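Local coordinates for initiator protein NS1 (Human bocavirus, PDB 4KW3), which probably nicks and unwinds the viral replication origin to start rolling-circle DNA replication, this chain being its N-terminal origin-recognition and nickase domain, at residues Phe22-Trp27 with Glu162-His167; Gln136-Ile141 with Lys170-Glu175. All blocks are in the same frame, centred on the assembly; numbering follows the deposited sequence.

Overall arrangement
Both contacts hold helix 160-177 onto the domain, at different points along it and with their centres 14 Å apart. Contact 1 brings the loop after strand 15-21 against the first part of the helix; contact 2 brings helix 134-149 against a later part. The touching residues of contact 2 are all buried, and so are those of contact 1 except for exposed D164. Their chemistry differs: contact 1 is aromatic on aliphatic, with I165 laid over a tyrosine face, whereas contact 2 is a close backbone approach at G139, with a tyrosine end beside an alanine methyl. Neither has a hydrogen bond across it. They meet where P23 packs against the Y138 hydroxyl end.

Contact 1 (Phe22-Trp27 with Glu162-His167); sequences FPYPQW and EADIFH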
ATOM      1  N   PHE A  22      -1.167  -3.670  -8.663  1.00 44.37           N
ATOM      2  CA  PHE A  22      -1.866  -2.764  -9.574  1.00 46.41           C
ATOM      3  C   PHE A  22      -1.845  -3.319 -11.025  1.00 50.08           C
ATOM      4  O   PHE A  22      -0.787  -3.505 -11.623  1.00 43.48           O
ATOM      5  CB  PHE A  22      -1.251  -1.364  -9.509  1.00 48.06           C
ATOM      6  CG  PHE A  22      -2.110  -0.310 -10.124  1.00 48.69           C
ATOM      7  CD1 PHE A  22      -2.055  -0.059 -11.479  1.00 48.23           C
ATOM      8  CD2 PHE A  22      -2.992   0.418  -9.348  1.00 48.47           C
ATOM      9  CE1 PHE A  22      -2.866   0.903 -12.045  1.00 44.27           C
ATOM     10  CE2 PHE A  22      -3.800   1.383  -9.911  1.00 47.92           C
ATOM     11  CZ  PHE A  22      -3.736   1.622 -11.262  1.00 42.55           C
ATOM     12  N   PRO A  23      -3.019  -3.591 -11.600  1.00 50.91           N
ATOM     13  CA  PRO A  23      -2.993  -4.346 -12.861  1.00 48.46           C
ATOM     14  C   PRO A  23      -2.660  -3.521 -14.119  1.00 54.72           C
ATOM     15  O   PRO A  23      -3.440  -3.510 -15.076  1.00 64.33           O
ATOM     16  CB  PRO A  23      -4.408  -4.924 -12.948  1.00 38.21           C
ATOM     17  CG  PRO A  23      -5.280  -4.023 -12.059  1.00 43.43           C
ATOM     18  CD  PRO A  23      -4.371  -3.120 -11.250  1.00 48.46           C
ATOM     19  N   TYR A  24      -1.517  -2.840 -14.101  1.00 50.81           N
ATOM     20  CA  TYR A  24      -1.019  -2.076 -15.256  1.00 55.72           C
ATOM     21  C   TYR A  24       0.485  -2.257 -15.418  1.00 57.16           C
ATOM     22  O   TYR A  24       1.284  -1.606 -14.742  1.00 58.44           O
ATOM     23  CB  TYR A  24      -1.359  -0.587 -15.104  1.00 55.48           C
ATOM     24  CG  TYR A  24      -1.009   0.272 -16.299  1.00 65.65           C
ATOM     25  CD1 TYR A  24      -1.688   0.149 -17.509  1.00 72.07           C
ATOM     26  CD2 TYR A  24      -0.037   1.251 -16.202  1.00 71.63           C
ATOM     27  CE1 TYR A  24      -1.366   0.949 -18.601  1.00 67.90           C
ATOM     28  CE2 TYR A  24       0.282   2.061 -17.285  1.00 75.59           C
ATOM     29  CZ  TYR A  24      -0.383   1.909 -18.476  1.00 73.95           C
ATOM     30  OH  TYR A  24      -0.046   2.723 -19.539  1.00 82.20           O
ATOM     31  N   PRO A  25       0.876  -3.148 -16.327  1.00 59.43           N
ATOM     32  CA  PRO A  25       2.283  -3.532 -16.495  1.00 58.45           C
ATOM     33  C   PRO A  25       3.211  -2.362 -16.852  1.00 56.68           C
ATOM     34  O   PRO A  25       4.366  -2.362 -16.433  1.00 58.31           O
ATOM     35  CB  PRO A  25       2.227  -4.559 -17.622  1.00 55.79           C
ATOM     36  CG  PRO A  25       0.815  -5.110 -17.564  1.00 46.02           C
ATOM     37  CD  PRO A  25      -0.029  -3.935 -17.183  1.00 49.61           C
ATOM     38  N   GLN A  26       2.709  -1.381 -17.599  1.00 62.88           N
ATOM     39  CA  GLN A  26       3.519  -0.238 -18.045  1.00 64.26           C
ATOM     40  C   GLN A  26       3.597   0.897 -17.019  1.00 60.85           C
ATOM     41  O   GLN A  26       3.994   2.004 -17.366  1.00 61.28           O
ATOM     42  CB  GLN A  26       2.983   0.331 -19.368  1.00 71.90           C
ATOM     43  CG  GLN A  26       2.920  -0.652 -20.536  1.00 83.34           C
ATOM     44  CD  GLN A  26       1.727  -1.610 -20.463  1.00 92.88           C
ATOM     45  OE1 GLN A  26       0.845  -1.476 -19.607  1.00 92.70           O
ATOM     46  NE2 GLN A  26       1.709  -2.592 -21.356  1.00 95.96           N
ATOM     47  N   TRP A  27       3.215   0.632 -15.770  1.00 50.10           N
ATOM     48  CA  TRP A  27       3.171   1.683 -14.738  1.00 45.45           C
ATOM     49  C   TRP A  27       4.517   2.402 -14.453  1.00 57.91           C
ATOM     50  O   TRP A  27       4.512   3.604 -14.216  1.00 57.43           O
ATOM     51  CB  TRP A  27       2.574   1.137 -13.424  1.00 42.45           C
ATOM     52  CG  TRP A  27       3.529   0.288 -12.668  1.00 45.46           C
ATOM     53  CD1 TRP A  27       3.744  -1.054 -12.826  1.00 38.68           C
ATOM     54  CD2 TRP A  27       4.437   0.727 -11.650  1.00 48.34           C
ATOM     55  NE1 TRP A  27       4.738  -1.477 -11.955  1.00 40.86           N
ATOM     56  CE2 TRP A  27       5.171  -0.404 -11.222  1.00 45.43           C
ATOM     57  CE3 TRP A  27       4.698   1.966 -11.059  1.00 49.04           C
ATOM     58  CZ2 TRP A  27       6.146  -0.332 -10.230  1.00 51.04           C
ATOM     59  CZ3 TRP A  27       5.668   2.034 -10.072  1.00 53.74           C
ATOM     60  CH2 TRP A  27       6.380   0.889  -9.668  1.00 54.90           C
ATOM     61  N   GLU A 162      -4.597   7.688 -20.323  1.00 73.54           N
ATOM     62  CA  GLU A 162      -5.265   7.661 -19.025  1.00 74.06           C
ATOM     63  C   GLU A 162      -6.555   6.849 -19.113  1.00 77.74           C
ATOM     64  O   GLU A 162      -6.891   6.102 -18.196  1.00 79.43           O
ATOM     65  CB  GLU A 162      -5.564   9.074 -18.530  1.00 67.84           C
ATOM     66  CG  GLU A 162      -4.351   9.976 -18.408  1.00 69.70           C
ATOM     67  CD  GLU A 162      -4.733  11.410 -18.054  1.00 77.60           C
ATOM     68  OE1 GLU A 162      -5.772  11.896 -18.553  1.00 78.22           O
ATOM     69  OE2 GLU A 162      -4.008  12.051 -17.261  1.00 79.69           O
ATOM     70  N   ALA A 163      -7.271   7.004 -20.221  1.00 73.91           N
ATOM     71  CA  ALA A 163      -8.521   6.285 -20.442  1.00 66.64           C
ATOM     72  C   ALA A 163      -8.265   4.781 -20.638  1.00 66.85           C
ATOM     73  O   ALA A 163      -9.083   3.940 -20.265  1.00 67.30           O
ATOM     74  CB  ALA A 163      -9.252   6.868 -21.626  1.00 59.20           C
ATOM     75  N   ASP A 164      -7.126   4.452 -21.232  1.00 66.62           N
ATOM     76  CA  ASP A 164      -6.729   3.063 -21.399  1.00 67.84           C
ATOM     77  C   ASP A 164      -6.585   2.338 -20.050  1.00 73.21           C
ATOM     78  O   ASP A 164      -7.107   1.234 -19.858  1.00 70.97           O
ATOM     79  CB  ASP A 164      -5.421   2.997 -22.180  1.00 68.91           C
ATOM     80  CG  ASP A 164      -4.864   1.598 -22.256  1.00 86.95           C
ATOM     81  OD1 ASP A 164      -5.452   0.764 -22.978  1.00 92.71           O
ATOM     82  OD2 ASP A 164      -3.830   1.337 -21.596  1.00 93.75           O
ATOM     83  N   ILE A 165      -5.902   2.984 -19.111  1.00 69.28           N
ATOM     84  CA  ILE A 165      -5.743   2.456 -17.764  1.00 62.60           C
ATOM     85  C   ILE A 165      -7.100   2.280 -17.086  1.00 61.25           C
ATOM     86  O   ILE A 165      -7.373   1.245 -16.475  1.00 60.21           O
ATOM     87  CB  ILE A 165      -4.855   3.398 -16.917  1.00 60.37           C
ATOM     88  CG1 ILE A 165      -3.424   3.401 -17.466  1.00 52.23           C
ATOM     89  CG2 ILE A 165      -4.891   3.012 -15.431  1.00 45.43           C
ATOM     90  CD1 ILE A 165      -2.541   4.448 -16.852  1.00 53.32           C
ATOM     91  N   PHE A 166      -7.939   3.305 -17.203  1.00 52.47           N
ATOM     92  CA  PHE A 166      -9.269   3.324 -16.601  1.00 51.89           C
ATOM     93  C   PHE A 166     -10.129   2.154 -17.076  1.00 66.06           C
ATOM     94  O   PHE A 166     -10.858   1.543 -16.291  1.00 64.66           O
ATOM     95  CB  PHE A 166      -9.949   4.657 -16.913  1.00 44.25           C
ATOM     96  CG  PHE A 166     -11.343   4.795 -16.362  1.00 45.28           C
ATOM     97  CD1 PHE A 166     -11.552   5.031 -15.011  1.00 47.88           C
ATOM     98  CD2 PHE A 166     -12.449   4.733 -17.210  1.00 46.98           C
ATOM     99  CE1 PHE A 166     -12.839   5.184 -14.518  1.00 54.27           C
ATOM    100  CE2 PHE A 166     -13.730   4.875 -16.717  1.00 48.13           C
ATOM    101  CZ  PHE A 166     -13.929   5.105 -15.378  1.00 55.25           C
ATOM    102  N   HIS A 167     -10.033   1.829 -18.359  1.00 68.13           N
ATOM    103  CA  HIS A 167     -10.839   0.739 -18.891  1.00 63.24           C
ATOM    104  C   HIS A 167     -10.217  -0.611 -18.553  1.00 63.71           C
ATOM    105  O   HIS A 167     -10.931  -1.602 -18.367  1.00 56.07           O
ATOM    106  CB  HIS A 167     -11.081   0.911 -20.390  1.00 61.60           C
ATOM    107  CG  HIS A 167     -11.945   2.092 -20.716  1.00 77.32           C
ATOM    108  ND1 HIS A 167     -13.237   2.219 -20.247  1.00 82.59           N
ATOM    109  CD2 HIS A 167     -11.698   3.209 -21.441  1.00 79.16           C
ATOM    110  CE1 HIS A 167     -13.750   3.359 -20.675  1.00 82.78           C
ATOM    111  NE2 HIS A 167     -12.836   3.979 -21.401  1.00 83.00           N
TER
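The loop that leaves strand 15-21 packs F22 and Y24 against helix 160-177, with I165 as the main partner on the helix. The Y24 side chain runs anti to the backbone N (chi1 -174°) and reaches out to the helix, where I165 crosses it at about a right angle. I165 CG1 lies over one face of the ring, 3.6 Å from the Y24 ring centroid and 19° off the normal, a CH-pi contact. It sits toward the CE1-CZ side, and the extended I165 chain carries CD1 on across the same ring, 3.7 Å from Y24 CE2. The ring thus lies between I165 and, off toward the rim of the opposite face, Q26 OE1. D164 comes to the ring's edge instead: its OD2 is 3.9 Å from Y24 CE1, with the carboxylate plane turned 64° from the ring.

The other branch of I165, CG2, comes only loosely to the edge of the F22 ring, 4.5 Å from F22 CE1. I165 also touches L33 and L37 of helix 31-38, while F22 touches I145 of helix 134-149.

Two turns shape the loop. An inverse gamma turn centred on P23 is closed by Y24 N bonding to F22 O at 2.7 Å, and a type I turn from Y24 to W27 follows, closed by W27 N to Y24 O. F22 is backbone-bonded to L114, and its side chain lies about 7 Å from that of H115, a predicted metal ligand of the RCR-2 motif. A loop following a sheet strand is thus packed on a helix at the side of the domain, consistent with the HUH-type nickase fold of the Rep clan, whose central sheet carries that motif.

Contact 2 (Gln136-Ile141 with Lys170-Glu175); sequences QFYGLI and KKAERE
With chi1 at -170°, the Y138 side chain stands anti to the backbone N and carries its phenol toward A172, while the E173 chain runs extended through chi1 179° and chi2 -172°. The Y138 hydroxyl end meets the methyl of A172, its OH 3.9 Å from A172 CB. Further back on the ring, Y138 CE2 is 4.4 Å from the same methyl, and A172 O approaches the ring obliquely.

Between these side chains the two backbones come close: G139 CA is 5.2 Å from E173 CA, the shortest CA-CA distance here, at a residue with no side chain to hold the helices apart. The E173 side chain slants past G139 and touches A143 and I146 of helix 134-149; its OE2 is 4.2 Å from G139 O, proximity without a bond. A172 also touches L142. No hydrogen bond crosses the interface. On helix 160-177 itself, K171 NZ forms a salt bridge with E175 OE2 at 3.0 Å, one turn apart.

Y138 also touches T181, N184 and M185. This is small-residue packing between two antiparallel helices, a helical hairpin on one side of the nickase domain's sheet.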
ATOM      1  N   GLN A 136     -13.223 -11.147  -4.412  1.00 44.04           N
ATOM      2  CA  GLN A 136     -14.101 -10.164  -3.815  1.00 43.00           C
ATOM      3  C   GLN A 136     -13.282  -8.965  -3.333  1.00 46.76           C
ATOM      4  O   GLN A 136     -13.629  -7.814  -3.607  1.00 53.89           O
ATOM      5  CB  GLN A 136     -14.859 -10.813  -2.657  1.00 41.30           C
ATOM      6  CG  GLN A 136     -15.789  -9.915  -1.883  1.00 66.53           C
ATOM      7  CD  GLN A 136     -16.240 -10.534  -0.566  1.00 63.79           C
ATOM      8  OE1 GLN A 136     -15.705 -11.555  -0.124  1.00 62.13           O
ATOM      9  NE2 GLN A 136     -17.260  -9.941   0.045  1.00 59.89           N
ATOM     10  N   PHE A 137     -12.189  -9.253  -2.630  1.00 38.71           N
ATOM     11  CA  PHE A 137     -11.308  -8.235  -2.082  1.00 39.74           C
ATOM     12  C   PHE A 137     -10.728  -7.415  -3.232  1.00 39.80           C
ATOM     13  O   PHE A 137     -10.717  -6.183  -3.183  1.00 41.15           O
ATOM     14  CB  PHE A 137     -10.194  -8.887  -1.259  1.00 44.10           C
ATOM     15  CG  PHE A 137      -9.524  -7.957  -0.272  1.00 50.12           C
ATOM     16  CD1 PHE A 137      -9.824  -6.596  -0.247  1.00 50.94           C
ATOM     17  CD2 PHE A 137      -8.587  -8.449   0.631  1.00 41.92           C
ATOM     18  CE1 PHE A 137      -9.208  -5.739   0.667  1.00 41.39           C
ATOM     19  CE2 PHE A 137      -7.958  -7.602   1.530  1.00 47.18           C
ATOM     20  CZ  PHE A 137      -8.274  -6.243   1.557  1.00 42.95           C
ATOM     21  N   TYR A 138     -10.258  -8.115  -4.259  1.00 38.38           N
ATOM     22  CA  TYR A 138      -9.737  -7.507  -5.482  1.00 44.52           C
ATOM     23  C   TYR A 138     -10.746  -6.530  -6.094  1.00 53.11           C
ATOM     24  O   TYR A 138     -10.379  -5.421  -6.496  1.00 57.49           O
ATOM     25  CB  TYR A 138      -9.404  -8.595  -6.502  1.00 36.73           C
ATOM     26  CG  TYR A 138      -8.627  -8.125  -7.719  1.00 42.37           C
ATOM     27  CD1 TYR A 138      -7.508  -7.306  -7.591  1.00 43.38           C
ATOM     28  CD2 TYR A 138      -8.997  -8.532  -9.001  1.00 41.44           C
ATOM     29  CE1 TYR A 138      -6.786  -6.889  -8.712  1.00 44.47           C
ATOM     30  CE2 TYR A 138      -8.294  -8.124 -10.114  1.00 45.04           C
ATOM     31  CZ  TYR A 138      -7.194  -7.297  -9.969  1.00 47.71           C
ATOM     32  OH  TYR A 138      -6.505  -6.903 -11.088  1.00 48.59           O
ATOM     33  N   GLY A 139     -12.010  -6.938  -6.156  1.00 50.70           N
ATOM     34  CA  GLY A 139     -13.038  -6.123  -6.767  1.00 39.86           C
ATOM     35  C   GLY A 139     -13.357  -4.875  -5.966  1.00 48.05           C
ATOM     36  O   GLY A 139     -13.531  -3.797  -6.517  1.00 52.12           O
ATOM     37  N   LEU A 140     -13.427  -5.026  -4.655  1.00 44.41           N
ATOM     38  CA  LEU A 140     -13.618  -3.901  -3.775  1.00 44.03           C
ATOM     39  C   LEU A 140     -12.458  -2.897  -3.905  1.00 55.75           C
ATOM     40  O   LEU A 140     -12.672  -1.684  -3.877  1.00 58.17           O
ATOM     41  CB  LEU A 140     -13.735  -4.390  -2.339  1.00 40.11           C
ATOM     42  CG  LEU A 140     -14.939  -5.273  -2.016  1.00 42.69           C
ATOM     43  CD1 LEU A 140     -14.860  -5.735  -0.560  1.00 43.63           C
ATOM     44  CD2 LEU A 140     -16.214  -4.523  -2.262  1.00 41.48           C
ATOM     45  N   ILE A 141     -11.232  -3.406  -4.035  1.00 47.80           N
ATOM     46  CA  ILE A 141     -10.065  -2.535  -4.165  1.00 44.07           C
ATOM     47  C   ILE A 141     -10.167  -1.760  -5.452  1.00 47.80           C
ATOM     48  O   ILE A 141      -9.951  -0.550  -5.465  1.00 44.27           O
ATOM     49  CB  ILE A 141      -8.736  -3.300  -4.142  1.00 39.57           C
ATOM     50  CG1 ILE A 141      -8.392  -3.715  -2.710  1.00 47.16           C
ATOM     51  CG2 ILE A 141      -7.605  -2.447  -4.711  1.00 33.91           C
ATOM     52  CD1 ILE A 141      -7.239  -4.714  -2.609  1.00 51.01           C
ATOM     53  N   LYS A 170     -11.606  -1.276 -15.144  1.00 55.99           N
ATOM     54  CA  LYS A 170     -13.014  -1.653 -15.184  1.00 55.52           C
ATOM     55  C   LYS A 170     -13.193  -3.090 -15.671  1.00 60.41           C
ATOM     56  O   LYS A 170     -14.085  -3.800 -15.220  1.00 66.28           O
ATOM     57  CB  LYS A 170     -13.839  -0.678 -16.046  1.00 50.85           C
ATOM     58  CG  LYS A 170     -14.038   0.720 -15.422  1.00 53.84           C
ATOM     59  CD  LYS A 170     -15.074   1.548 -16.170  1.00 65.36           C
ATOM     60  CE  LYS A 170     -16.513   1.211 -15.767  1.00 72.06           C
ATOM     61  NZ  LYS A 170     -16.807   1.685 -14.367  1.00 78.92           N
ATOM     62  N   LYS A 171     -12.340  -3.511 -16.593  1.00 57.39           N
ATOM     63  CA  LYS A 171     -12.391  -4.866 -17.111  1.00 60.20           C
ATOM     64  C   LYS A 171     -11.969  -5.839 -16.013  1.00 63.74           C
ATOM     65  O   LYS A 171     -12.619  -6.869 -15.784  1.00 58.40           O
ATOM     66  CB  LYS A 171     -11.489  -4.991 -18.340  1.00 58.39           C
ATOM     67  CG  LYS A 171     -11.372  -6.382 -18.895  1.00 67.99           C
ATOM     68  CD  LYS A 171     -10.588  -6.370 -20.200  1.00 79.95           C
ATOM     69  CE  LYS A 171     -10.204  -7.777 -20.641  1.00 86.81           C
ATOM     70  NZ  LYS A 171      -9.023  -8.293 -19.886  1.00 89.78           N
ATOM     71  N   ALA A 172     -10.881  -5.490 -15.331  1.00 55.90           N
ATOM     72  CA  ALA A 172     -10.394  -6.269 -14.201  1.00 55.09           C
ATOM     73  C   ALA A 172     -11.472  -6.402 -13.136  1.00 56.88           C
ATOM     74  O   ALA A 172     -11.632  -7.464 -12.520  1.00 60.35           O
ATOM     75  CB  ALA A 172      -9.148  -5.616 -13.603  1.00 39.83           C
ATOM     76  N   GLU A 173     -12.210  -5.315 -12.932  1.00 51.92           N
ATOM     77  CA  GLU A 173     -13.266  -5.277 -11.938  1.00 51.76           C
ATOM     78  C   GLU A 173     -14.401  -6.223 -12.315  1.00 56.64           C
ATOM     79  O   GLU A 173     -15.001  -6.857 -11.448  1.00 59.45           O
ATOM     80  CB  GLU A 173     -13.797  -3.855 -11.759  1.00 52.63           C
ATOM     81  CG  GLU A 173     -14.914  -3.772 -10.741  1.00 58.73           C
ATOM     82  CD  GLU A 173     -15.573  -2.417 -10.680  1.00 67.74           C
ATOM     83  OE1 GLU A 173     -15.765  -1.775 -11.750  1.00 69.60           O
ATOM     84  OE2 GLU A 173     -15.910  -2.008  -9.549  1.00 68.65           O
ATOM     85  N   ARG A 174     -14.707  -6.296 -13.607  1.00 64.08           N
ATOM     86  CA  ARG A 174     -15.762  -7.178 -14.086  1.00 72.22           C
ATOM     87  C   ARG A 174     -15.362  -8.627 -13.869  1.00 67.83           C
ATOM     88  O   ARG A 174     -16.168  -9.453 -13.414  1.00 63.68           O
ATOM     89  CB  ARG A 174     -16.076  -6.920 -15.563  1.00 72.64           C
ATOM     90  CG  ARG A 174     -17.081  -5.806 -15.789  1.00 71.67           C
ATOM     91  CD  ARG A 174     -17.516  -5.721 -17.244  1.00 80.25           C
ATOM     92  NE  ARG A 174     -16.387  -5.481 -18.139  1.00 85.99           N
ATOM     93  CZ  ARG A 174     -15.940  -4.270 -18.466  1.00 88.71           C
ATOM     94  NH1 ARG A 174     -16.524  -3.188 -17.956  1.00 86.68           N
ATOM     95  NH2 ARG A 174     -14.904  -4.141 -19.291  1.00 85.10           N
ATOM     96  N   GLU A 175     -14.109  -8.920 -14.203  1.00 62.97           N
ATOM     97  CA  GLU A 175     -13.556 -10.253 -14.028  1.00 63.16           C
ATOM     98  C   GLU A 175     -13.507 -10.660 -12.566  1.00 65.11           C
ATOM     99  O   GLU A 175     -13.715 -11.826 -12.241  1.00 72.21           O
ATOM    100  CB  GLU A 175     -12.166 -10.327 -14.640  1.00 56.96           C
ATOM    101  CG  GLU A 175     -12.163 -10.078 -16.128  1.00 66.87           C
ATOM    102  CD  GLU A 175     -10.761  -9.928 -16.691  1.00 85.58           C
ATOM    103  OE1 GLU A 175      -9.787  -9.891 -15.891  1.00 81.08           O
ATOM    104  OE2 GLU A 175     -10.641  -9.855 -17.938  1.00 95.85           O
TER